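Local coordinates for nitrogenase molybdenum-iron protein alpha chain (Clostridium pasteurianum, PDB 4WES) that reduces dinitrogen to ammonia at its molybdenum-iron-sulfur cluster, as part of the alpha2-beta2 component of the nitrogenase complex, at residues Q261-S265 and F369-D374; I279-K283 and V422-Y427; D361-F367 and H435-I441. All blocks are in the same frame, centred on the assembly; numbering follows the deposited sequence.

Contact 1: Q261-S265 and F369-D374; sequences QCHRS and FAHRDD. With ICS (iron-sulfur-molybdenum cluster with interstitial carbon), chain F.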
loop_
_atom_site.group_PDB
_atom_site.type_symbol
_atom_site.label_atom_id
_atom_site.label_comp_id
_atom_site.label_asym_id
_atom_site.label_seq_id
_atom_site.Cartn_x
_atom_site.Cartn_y
_atom_site.Cartn_z
ATOM N N GLN A 261 -20.628 5.652 37.110
ATOM C CA GLN A 261 -19.538 4.803 36.630
ATOM C C GLN A 261 -18.184 5.442 37.000
ATOM O O GLN A 261 -17.463 4.890 37.804
ATOM C CB GLN A 261 -19.665 4.551 35.115
ATOM C CG GLN A 261 -18.542 3.705 34.502
ATOM C CD GLN A 261 -18.512 2.307 35.028
ATOM O OE1 GLN A 261 -19.557 1.650 35.107
ATOM N NE2 GLN A 261 -17.318 1.816 35.345
ATOM N N CYS A 262 -17.897 6.605 36.439
ATOM C CA CYS A 262 -16.719 7.358 36.846
ATOM C C CYS A 262 -17.076 8.274 38.017
ATOM O O CYS A 262 -17.724 9.320 37.818
ATOM C CB CYS A 262 -16.159 8.208 35.706
ATOM S SG CYS A 262 -14.792 9.180 36.311
ATOM N N HIS A 263 -16.685 7.887 39.229
ATOM C CA HIS A 263 -16.968 8.736 40.373
ATOM C C HIS A 263 -16.308 10.102 40.263
ATOM O O HIS A 263 -16.927 11.144 40.522
ATOM C CB HIS A 263 -16.548 8.039 41.670
ATOM C CG HIS A 263 -16.683 8.902 42.878
ATOM N ND1 HIS A 263 -15.621 9.588 43.433
ATOM C CD2 HIS A 263 -17.766 9.213 43.640
ATOM C CE1 HIS A 263 -16.056 10.274 44.479
ATOM N NE2 HIS A 263 -17.358 10.078 44.623
ATOM N N ARG A 264 -15.015 10.131 39.930
ATOM C CA ARG A 264 -14.265 11.356 40.006
ATOM C C ARG A 264 -14.869 12.465 39.140
ATOM O O ARG A 264 -14.979 13.612 39.574
ATOM C CB ARG A 264 -12.794 11.086 39.583
ATOM C CG ARG A 264 -11.865 12.279 39.613
ATOM C CD ARG A 264 -11.572 12.841 40.988
ATOM N NE ARG A 264 -12.592 13.766 41.482
ATOM C CZ ARG A 264 -13.162 13.755 42.673
ATOM N NH1 ARG A 264 -12.997 12.766 43.527
ATOM N NH2 ARG A 264 -13.993 14.745 42.974
ATOM N N SER A 265 -15.212 12.139 37.880
ATOM C CA SER A 265 -15.575 13.188 36.960
ATOM C C SER A 265 -16.998 13.704 37.131
ATOM O O SER A 265 -17.281 14.818 36.688
ATOM C CB SER A 265 -15.426 12.750 35.497
ATOM O OG SER A 265 -16.368 11.735 35.152
ATOM N N PHE A 369 -4.821 11.687 38.924
ATOM C CA PHE A 369 -5.417 12.929 39.447
ATOM C C PHE A 369 -6.623 12.707 40.345
ATOM O O PHE A 369 -7.331 13.655 40.685
ATOM C CB PHE A 369 -5.797 13.857 38.257
ATOM C CG PHE A 369 -6.674 13.189 37.230
ATOM C CD1 PHE A 369 -7.995 12.850 37.504
ATOM C CD2 PHE A 369 -6.154 12.873 35.995
ATOM C CE1 PHE A 369 -8.737 12.153 36.609
ATOM C CE2 PHE A 369 -6.925 12.195 35.065
ATOM C CZ PHE A 369 -8.194 11.804 35.383
ATOM N N ALA A 370 -6.876 11.457 40.736
ATOM C CA ALA A 370 -7.970 11.177 41.647
ATOM C C ALA A 370 -7.721 11.868 42.986
ATOM O O ALA A 370 -6.609 12.266 43.320
ATOM C CB ALA A 370 -8.114 9.678 41.856
ATOM N N HIS A 371 -8.780 11.956 43.781
ATOM C CA HIS A 371 -8.717 12.589 45.068
ATOM C C HIS A 371 -8.677 11.507 46.161
ATOM O O HIS A 371 -8.881 10.321 45.880
ATOM C CB HIS A 371 -9.901 13.544 45.295
ATOM C CG HIS A 371 -10.021 14.634 44.276
ATOM N ND1 HIS A 371 -10.934 15.652 44.430
ATOM C CD2 HIS A 371 -9.448 14.836 43.065
ATOM C CE1 HIS A 371 -10.891 16.444 43.374
ATOM N NE2 HIS A 371 -10.002 15.977 42.525
ATOM N N ARG A 372 -8.486 11.920 47.420
ATOM C CA ARG A 372 -8.405 10.935 48.496
ATOM C C ARG A 372 -9.651 10.061 48.549
ATOM O O ARG A 372 -9.545 8.876 48.878
ATOM C CB ARG A 372 -8.176 11.615 49.843
ATOM C CG ARG A 372 -6.731 12.051 50.072
ATOM C CD ARG A 372 -6.543 12.622 51.463
ATOM N NE ARG A 372 -6.874 11.631 52.477
ATOM C CZ ARG A 372 -7.546 11.892 53.575
ATOM N NH1 ARG A 372 -7.822 13.136 53.931
ATOM N NH2 ARG A 372 -7.913 10.888 54.342
ATOM N N ASP A 373 -10.833 10.615 48.247
ATOM C CA ASP A 373 -12.054 9.819 48.286
ATOM C C ASP A 373 -12.053 8.669 47.276
ATOM O O ASP A 373 -12.703 7.617 47.510
ATOM C CB ASP A 373 -13.338 10.668 48.175
ATOM C CG ASP A 373 -13.266 11.803 47.153
ATOM O OD1 ASP A 373 -12.282 12.555 47.104
ATOM O OD2 ASP A 373 -14.294 11.975 46.469
ATOM N N ASP A 374 -11.437 8.860 46.110
ATOM C CA ASP A 374 -11.352 7.766 45.139
ATOM C C ASP A 374 -10.440 6.643 45.628
ATOM O O ASP A 374 -10.656 5.478 45.291
ATOM C CB ASP A 374 -10.870 8.280 43.797
ATOM C CG ASP A 374 -11.770 9.385 43.270
ATOM O OD1 ASP A 374 -12.908 9.078 42.866
ATOM O OD2 ASP A 374 -11.323 10.542 43.328
HETATM FE FE1 ICS F . -13.430 9.320 34.485
HETATM MO MO1 ICS F . -8.142 9.171 29.968
HETATM FE FE2 ICS F . -11.494 10.762 33.372
HETATM FE FE3 ICS F . -12.789 8.928 31.921
HETATM FE FE4 ICS F . -11.161 8.179 33.883
HETATM FE FE5 ICS F . -9.179 8.139 32.228
HETATM FE FE6 ICS F . -9.554 10.685 31.677
HETATM FE FE7 ICS F . -10.785 8.881 30.282
HETATM C CX ICS F . -10.835 9.235 32.273
HETATM S S1A ICS F . -11.402 9.852 35.440
HETATM S S1B ICS F . -7.595 9.745 32.168
HETATM S S2A ICS F . -13.698 10.826 32.826
HETATM S S2B ICS F . -10.194 12.465 32.769
HETATM S S3A ICS F . -9.407 6.808 34.035
HETATM S S3B ICS F . -9.843 10.752 29.475
HETATM S S4A ICS F . -13.221 7.282 33.419
HETATM S S4B ICS F . -9.354 7.182 30.211
HETATM S S5A ICS F . -12.884 8.499 29.730
HETATM O O HOH W 1 -13.233 7.768 40.473
HETATM O O HOH W 2 -15.438 14.257 45.547
#
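Beside the molybdenum-iron-sulfur cluster, the start of helix 263-277 meets the start of helix 372-376 through His263 and Arg264 on one side and His371, Asp373 and Asp374 on the other. The guanidinium of Arg264 lies flat on the imidazole of His371, with group centres 3.5 Å apart and planes only 5° from parallel. Bends at chi2 and chi3 fold the arginine chain over that ring, and its CD adds a CH-pi contact to the same face. At the guanidinium edge, Arg264 NH1 forms a salt bridge to Asp374 OD2 at 2.8 Å, and a second to Asp373 OD2 at 3.3 Å whose hydrogen bond is weak. Asp374 divides its carboxylate: OD1 accepts from His263 ND1 at 2.8 Å, while OD2 also takes His371 N on its anti lone pair. One water links Arg264 N to Asp374 OD1, another Arg264 NH2 to Asp373 OD2.

The same helix start carries the cluster ligand. Cys262 is the N-cap, and its SG has two partners. Ser265 N donates to Cys262 SG at 3.4 Å, a capping bond. Cys262 SG also binds the terminal iron, FE1 of the cluster, at 2.3 Å. From 369-374, Phe369 brings CZ to 3.4 Å from cluster sulfide S2B. His371 NE2 is hydrogen-bonded to Ser183 of helix 182-196, and His263 NE2 to Arg378.

Contact 2: I279-K283 and V422-Y427; sequences IPWIK and VPLSSY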
loop_
_atom_site.group_PDB
_atom_site.type_symbol
_atom_site.label_atom_id
_atom_site.label_comp_id
_atom_site.label_asym_id
_atom_site.label_seq_id
_atom_site.Cartn_x
_atom_site.Cartn_y
_atom_site.Cartn_z
ATOM N N ILE A 279 -33.168 12.799 43.379
ATOM C CA ILE A 279 -32.796 11.593 42.656
ATOM C C ILE A 279 -31.596 10.938 43.320
ATOM O O ILE A 279 -30.523 11.554 43.401
ATOM C CB ILE A 279 -32.513 11.913 41.189
ATOM C CG1 ILE A 279 -33.728 12.543 40.488
ATOM C CG2 ILE A 279 -32.035 10.667 40.448
ATOM C CD1 ILE A 279 -33.392 13.252 39.197
ATOM N N PRO A 280 -31.750 9.688 43.795
ATOM C CA PRO A 280 -30.628 8.986 44.427
ATOM C C PRO A 280 -29.638 8.515 43.394
ATOM O O PRO A 280 -29.943 8.409 42.206
ATOM C CB PRO A 280 -31.309 7.808 45.120
ATOM C CG PRO A 280 -32.527 7.550 44.305
ATOM C CD PRO A 280 -32.974 8.870 43.766
ATOM N N TRP A 281 -28.432 8.211 43.855
ATOM C CA TRP A 281 -27.433 7.601 42.984
ATOM C C TRP A 281 -26.819 6.394 43.657
ATOM O O TRP A 281 -26.770 6.313 44.878
ATOM C CB TRP A 281 -26.364 8.581 42.552
ATOM C CG TRP A 281 -25.481 9.222 43.594
ATOM C CD1 TRP A 281 -25.750 10.357 44.310
ATOM C CD2 TRP A 281 -24.178 8.791 44.004
ATOM N NE1 TRP A 281 -24.672 10.688 45.094
ATOM C CE2 TRP A 281 -23.696 9.737 44.926
ATOM C CE3 TRP A 281 -23.362 7.706 43.658
ATOM C CZ2 TRP A 281 -22.448 9.618 45.534
ATOM C CZ3 TRP A 281 -22.132 7.604 44.244
ATOM C CH2 TRP A 281 -21.680 8.564 45.144
ATOM N N ILE A 282 -26.367 5.443 42.834
ATOM C CA ILE A 282 -25.556 4.345 43.310
ATOM C C ILE A 282 -24.287 4.332 42.512
ATOM O O ILE A 282 -24.252 4.665 41.326
ATOM C CB ILE A 282 -26.236 2.957 43.198
ATOM C CG1 ILE A 282 -26.692 2.640 41.768
ATOM C CG2 ILE A 282 -27.374 2.831 44.169
ATOM C CD1 ILE A 282 -27.024 1.174 41.584
ATOM N N LYS A 283 -23.186 3.953 43.173
ATOM C CA LYS A 283 -21.995 3.613 42.402
ATOM C C LYS A 283 -22.266 2.379 41.590
ATOM O O LYS A 283 -22.842 1.431 42.076
ATOM C CB LYS A 283 -20.815 3.390 43.355
ATOM C CG LYS A 283 -19.461 3.200 42.649
ATOM C CD LYS A 283 -18.978 4.501 42.018
ATOM C CE LYS A 283 -17.745 4.328 41.139
ATOM N NZ LYS A 283 -17.931 3.377 40.011
ATOM N N VAL A 422 -26.122 -2.109 49.156
ATOM C CA VAL A 422 -26.308 -1.324 47.954
ATOM C C VAL A 422 -25.600 0.016 48.161
ATOM O O VAL A 422 -25.819 0.666 49.193
ATOM C CB VAL A 422 -27.811 -1.116 47.690
ATOM C CG1 VAL A 422 -28.030 -0.230 46.478
ATOM C CG2 VAL A 422 -28.519 -2.452 47.504
ATOM N N PRO A 423 -24.747 0.433 47.204
ATOM C CA PRO A 423 -23.882 1.603 47.409
ATOM C C PRO A 423 -24.614 2.908 47.060
ATOM O O PRO A 423 -24.220 3.654 46.149
ATOM C CB PRO A 423 -22.713 1.335 46.476
ATOM C CG PRO A 423 -23.337 0.569 45.340
ATOM C CD PRO A 423 -24.373 -0.325 45.993
ATOM N N LEU A 424 -25.719 3.149 47.777
ATOM C CA LEU A 424 -26.474 4.389 47.627
ATOM C C LEU A 424 -25.649 5.566 48.159
ATOM O O LEU A 424 -25.257 5.597 49.325
ATOM C CB LEU A 424 -27.823 4.288 48.338
ATOM C CG LEU A 424 -28.922 3.586 47.562
ATOM C CD1 LEU A 424 -30.007 3.078 48.464
ATOM C CD2 LEU A 424 -29.521 4.512 46.507
ATOM N N SER A 425 -25.422 6.529 47.284
ATOM C CA SER A 425 -24.657 7.739 47.606
ATOM C C SER A 425 -23.362 7.408 48.309
ATOM O O SER A 425 -22.966 8.089 49.233
ATOM C CB SER A 425 -25.540 8.701 48.418
ATOM O OG SER A 425 -26.760 8.903 47.708
ATOM N N SER A 426 -22.679 6.370 47.844
ATOM C CA SER A 426 -21.444 5.970 48.490
ATOM C C SER A 426 -20.494 5.378 47.475
ATOM O O SER A 426 -20.876 4.997 46.358
ATOM C CB SER A 426 -21.726 5.022 49.628
ATOM O OG SER A 426 -22.260 3.846 49.145
ATOM N N TYR A 427 -19.207 5.351 47.840
ATOM C CA TYR A 427 -18.152 4.754 47.015
ATOM C C TYR A 427 -17.042 4.377 47.947
ATOM O O TYR A 427 -16.457 5.254 48.593
ATOM C CB TYR A 427 -17.651 5.745 45.983
ATOM C CG TYR A 427 -16.507 5.279 45.080
ATOM C CD1 TYR A 427 -16.413 3.962 44.646
ATOM C CD2 TYR A 427 -15.541 6.169 44.653
ATOM C CE1 TYR A 427 -15.406 3.568 43.798
ATOM C CE2 TYR A 427 -14.521 5.779 43.800
ATOM C CZ TYR A 427 -14.449 4.478 43.378
ATOM O OH TYR A 427 -13.458 4.106 42.480
#
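Two backbone hydrogen bonds join Trp281 and Lys283, at the ends of strand 281-283, to the loop 422-427. Ser425 N donates to Trp281 O at 2.8 Å with an N-H...O angle of 168°, and Lys283 N to Pro423 O at 3.2 Å. Between them Ile282 and Leu424 form a single beta bridge, their CA atoms 4.4 Å apart. Pro423 is the centre of an inverse gamma turn, and its carbonyl also receives a CA-H...O contact from Ile282.

The second kind of interaction is CH-pi. Ser425 CA sits over the six-membered ring of Trp281, 3.6 Å from its centroid and 18° off the ring normal. At the other end Lys283 CE lies over a face of Tyr427, displaced toward the rim and 3.9 Å from the ring centroid. The lysine chain, bent at chi2 (70°) and chi4, crosses that ring at a slant before its NZ turns to the carbonyls of Gln261 and Val260.

Apolar contacts fill the other side of the bridge. Ile282 CG2 meets Leu424 CD2 at 3.6 Å and Val422 CG1 at 3.9 Å, and Pro280 CB touches the same leucine methyl.

Strand 281-283 is the outermost strand of a four-stranded parallel sheet within this chain, paired with strand 257-260, so the loop adds a short bridge along its other edge. Helix 289-303 packs against Ile282, Val422 and Pro423, whereas helix 263-277 touches Trp281 and supplies Glu274 to Ser425 OG.

Contact 3: D361-F367 and H435-I441; sequences DSLVAGF and HDGTILI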
loop_
_atom_site.group_PDB
_atom_site.type_symbol
_atom_site.label_atom_id
_atom_site.label_comp_id
_atom_site.label_asym_id
_atom_site.label_seq_id
_atom_site.Cartn_x
_atom_site.Cartn_y
_atom_site.Cartn_z
ATOM N N ASP A 361 -3.047 -11.070 39.236
ATOM C CA ASP A 361 -2.819 -10.454 40.523
ATOM C C ASP A 361 -2.356 -9.018 40.343
ATOM O O ASP A 361 -1.234 -8.782 39.859
ATOM C CB ASP A 361 -1.748 -11.291 41.253
ATOM C CG ASP A 361 -1.384 -10.761 42.605
ATOM O OD1 ASP A 361 -1.964 -9.769 43.082
ATOM O OD2 ASP A 361 -0.479 -11.394 43.228
ATOM N N SER A 362 -3.204 -8.055 40.725
ATOM C CA SER A 362 -2.876 -6.651 40.631
ATOM C C SER A 362 -2.059 -6.193 41.820
ATOM O O SER A 362 -2.564 -6.116 42.930
ATOM C CB SER A 362 -4.128 -5.799 40.468
ATOM O OG SER A 362 -4.815 -6.168 39.287
ATOM N N LEU A 363 -0.790 -5.897 41.589
ATOM C CA LEU A 363 0.148 -5.612 42.679
ATOM C C LEU A 363 0.347 -4.141 42.956
ATOM O O LEU A 363 0.766 -3.771 44.053
ATOM C CB LEU A 363 1.504 -6.226 42.329
ATOM C CG LEU A 363 1.499 -7.752 42.269
ATOM C CD1 LEU A 363 2.895 -8.301 41.998
ATOM C CD2 LEU A 363 0.973 -8.297 43.585
ATOM N N VAL A 364 0.102 -3.310 41.942
ATOM C CA VAL A 364 0.385 -1.888 41.992
ATOM C C VAL A 364 -0.787 -1.187 41.309
ATOM O O VAL A 364 -1.197 -1.617 40.226
ATOM C CB VAL A 364 1.672 -1.551 41.195
ATOM C CG1 VAL A 364 1.876 -0.051 41.171
ATOM C CG2 VAL A 364 2.887 -2.290 41.745
ATOM N N ALA A 365 -1.292 -0.122 41.912
ATOM C CA ALA A 365 -2.302 0.691 41.254
ATOM C C ALA A 365 -2.152 2.129 41.657
ATOM O O ALA A 365 -1.683 2.458 42.750
ATOM C CB ALA A 365 -3.693 0.209 41.600
ATOM N N GLY A 366 -2.560 3.034 40.764
ATOM C CA GLY A 366 -2.519 4.448 41.083
ATOM C C GLY A 366 -3.358 5.220 40.106
ATOM O O GLY A 366 -3.797 4.694 39.074
ATOM N N PHE A 367 -3.545 6.493 40.413
ATOM C CA PHE A 367 -4.233 7.427 39.562
ATOM C C PHE A 367 -3.396 8.650 39.305
ATOM O O PHE A 367 -2.634 9.097 40.178
ATOM C CB PHE A 367 -5.514 7.894 40.244
ATOM C CG PHE A 367 -6.584 6.851 40.417
ATOM C CD1 PHE A 367 -7.208 6.241 39.330
ATOM C CD2 PHE A 367 -7.032 6.521 41.702
ATOM C CE1 PHE A 367 -8.256 5.346 39.511
ATOM C CE2 PHE A 367 -8.097 5.635 41.870
ATOM C CZ PHE A 367 -8.690 5.048 40.778
ATOM N N HIS A 435 -5.644 -6.237 47.420
ATOM C CA HIS A 435 -5.291 -7.173 48.463
ATOM C C HIS A 435 -4.124 -6.681 49.313
ATOM O O HIS A 435 -3.462 -5.703 49.008
ATOM C CB HIS A 435 -5.085 -8.566 47.905
ATOM C CG HIS A 435 -3.872 -8.709 47.062
ATOM N ND1 HIS A 435 -2.600 -8.793 47.607
ATOM C CD2 HIS A 435 -3.722 -8.908 45.732
ATOM C CE1 HIS A 435 -1.719 -8.980 46.633
ATOM N NE2 HIS A 435 -2.374 -9.046 45.486
ATOM N N ASP A 436 -3.920 -7.351 50.440
ATOM C CA ASP A 436 -2.863 -6.955 51.356
ATOM C C ASP A 436 -1.496 -7.114 50.690
ATOM O O ASP A 436 -1.299 -8.030 49.888
ATOM C CB ASP A 436 -2.926 -7.780 52.641
ATOM C CG ASP A 436 -4.105 -7.396 53.527
ATOM O OD1 ASP A 436 -4.708 -6.324 53.303
ATOM O OD2 ASP A 436 -4.434 -8.175 54.467
ATOM N N GLY A 437 -0.581 -6.197 51.002
ATOM C CA GLY A 437 0.772 -6.210 50.455
ATOM C C GLY A 437 0.991 -5.487 49.135
ATOM O O GLY A 437 2.067 -5.523 48.555
ATOM N N THR A 438 -0.057 -4.810 48.672
ATOM C CA THR A 438 -0.037 -4.056 47.426
ATOM C C THR A 438 0.328 -2.588 47.672
ATOM O O THR A 438 0.261 -2.095 48.800
ATOM C CB THR A 438 -1.392 -4.204 46.691
ATOM O OG1 THR A 438 -2.442 -3.683 47.497
ATOM C CG2 THR A 438 -1.616 -5.647 46.303
ATOM N N ILE A 439 0.696 -1.905 46.597
ATOM C CA ILE A 439 1.138 -0.541 46.692
ATOM C C ILE A 439 0.307 0.375 45.812
ATOM O O ILE A 439 -0.075 0.014 44.702
ATOM C CB ILE A 439 2.651 -0.432 46.371
ATOM C CG1 ILE A 439 3.276 0.931 46.725
ATOM C CG2 ILE A 439 2.955 -0.847 44.948
ATOM C CD1 ILE A 439 4.783 0.884 46.755
ATOM N N LEU A 440 0.056 1.575 46.343
ATOM C CA LEU A 440 -0.633 2.618 45.625
ATOM C C LEU A 440 0.336 3.761 45.384
ATOM O O LEU A 440 1.062 4.156 46.288
ATOM C CB LEU A 440 -1.830 3.106 46.438
ATOM C CG LEU A 440 -2.934 2.050 46.554
ATOM C CD1 LEU A 440 -2.771 1.147 47.753
ATOM C CD2 LEU A 440 -4.340 2.613 46.446
ATOM N N ILE A 441 0.307 4.293 44.148
ATOM C CA ILE A 441 1.193 5.399 43.779
ATOM C C ILE A 441 0.372 6.491 43.077
ATOM O O ILE A 441 -0.078 6.331 41.937
ATOM C CB ILE A 441 2.336 4.959 42.840
ATOM C CG1 ILE A 441 3.134 3.779 43.432
ATOM C CG2 ILE A 441 3.227 6.159 42.570
ATOM C CD1 ILE A 441 4.152 3.200 42.467
HETATM O O HOH W 3 -4.937 -6.030 44.479
HETATM O O HOH W 4 3.228 -4.796 45.339
#
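Asp361 and His435 meet where strand 361-367 begins and the turn leading into strand 439-441 starts, His435 NE2 donating to Asp361 OD1 at a short 2.5 Å. The oxygen is approached on its syn side and lies near the imidazole plane, with carboxylate and ring turned 45° from each other. Asp361 extends its carboxylate away from its own N (chi1 179°), while chi1 of 70° at His435, with CG between N and the carbonyl carbon, brings the ring to it. His435 ND1 donates to Asp436 O from well above that carbonyl's plane; the two bonds probably restrict the imidazole's rotation, and two N-H donors would be consistent with a protonated ring. Thr438 CG2 lies over one face, toward the rim; Thr438 OG1 donates to His435 O at 2.7 Å across the type II turn 435-438. A water bridges Ser362 O and His435 N.

Farther along, Val364 and Ile439 lie side by side and point the same way, their CG2 methyls 3.5 Å apart. Val364 CG1 also approaches Ile441 CD1, at 4.2 Å; Val452 of helix 446-456 packs on both residues. Ala365 and Leu440 face the other side of the sheet, toward helix 430-433. Glycine at 366 permits the close approach of Gly366 CA to Ile441 O, 3.2 Å.

Three backbone bonds, Ile439 N to Leu363 O, Ala365 N to Ile439 O (3.0 Å) and Ile441 N to Ala365 O, set the parallel register. This pairing, with strand 338-343 beyond 361-367 and helices on both faces, is characteristic of an alpha/beta domain, its sheet parallel but for strand 25-27, antiparallel beside 439-441.

In the fold
Along the chain the first segments come in the order 261-265, 279-283 and 361-367, followed by 369-374, 422-427 and 435-441, so each pair of contacts crosses in sequence. Contacts 1 and 2 have centres about 14 Å apart and touch: Gln261 O is a probable hydrogen-bond acceptor for Lys283 NZ, and Tyr427 packs on His263. Helix 263-277 leads into strand 281-283, just as strand 361-367 leads into helix 372-376, tying contact 3 to contact 1, their centres about 17 Å apart. Contacts 2 and 3, with centres about 25 Å apart, do not touch. Contact 1 thus joins elements following strands of two different sheets, beside the cluster.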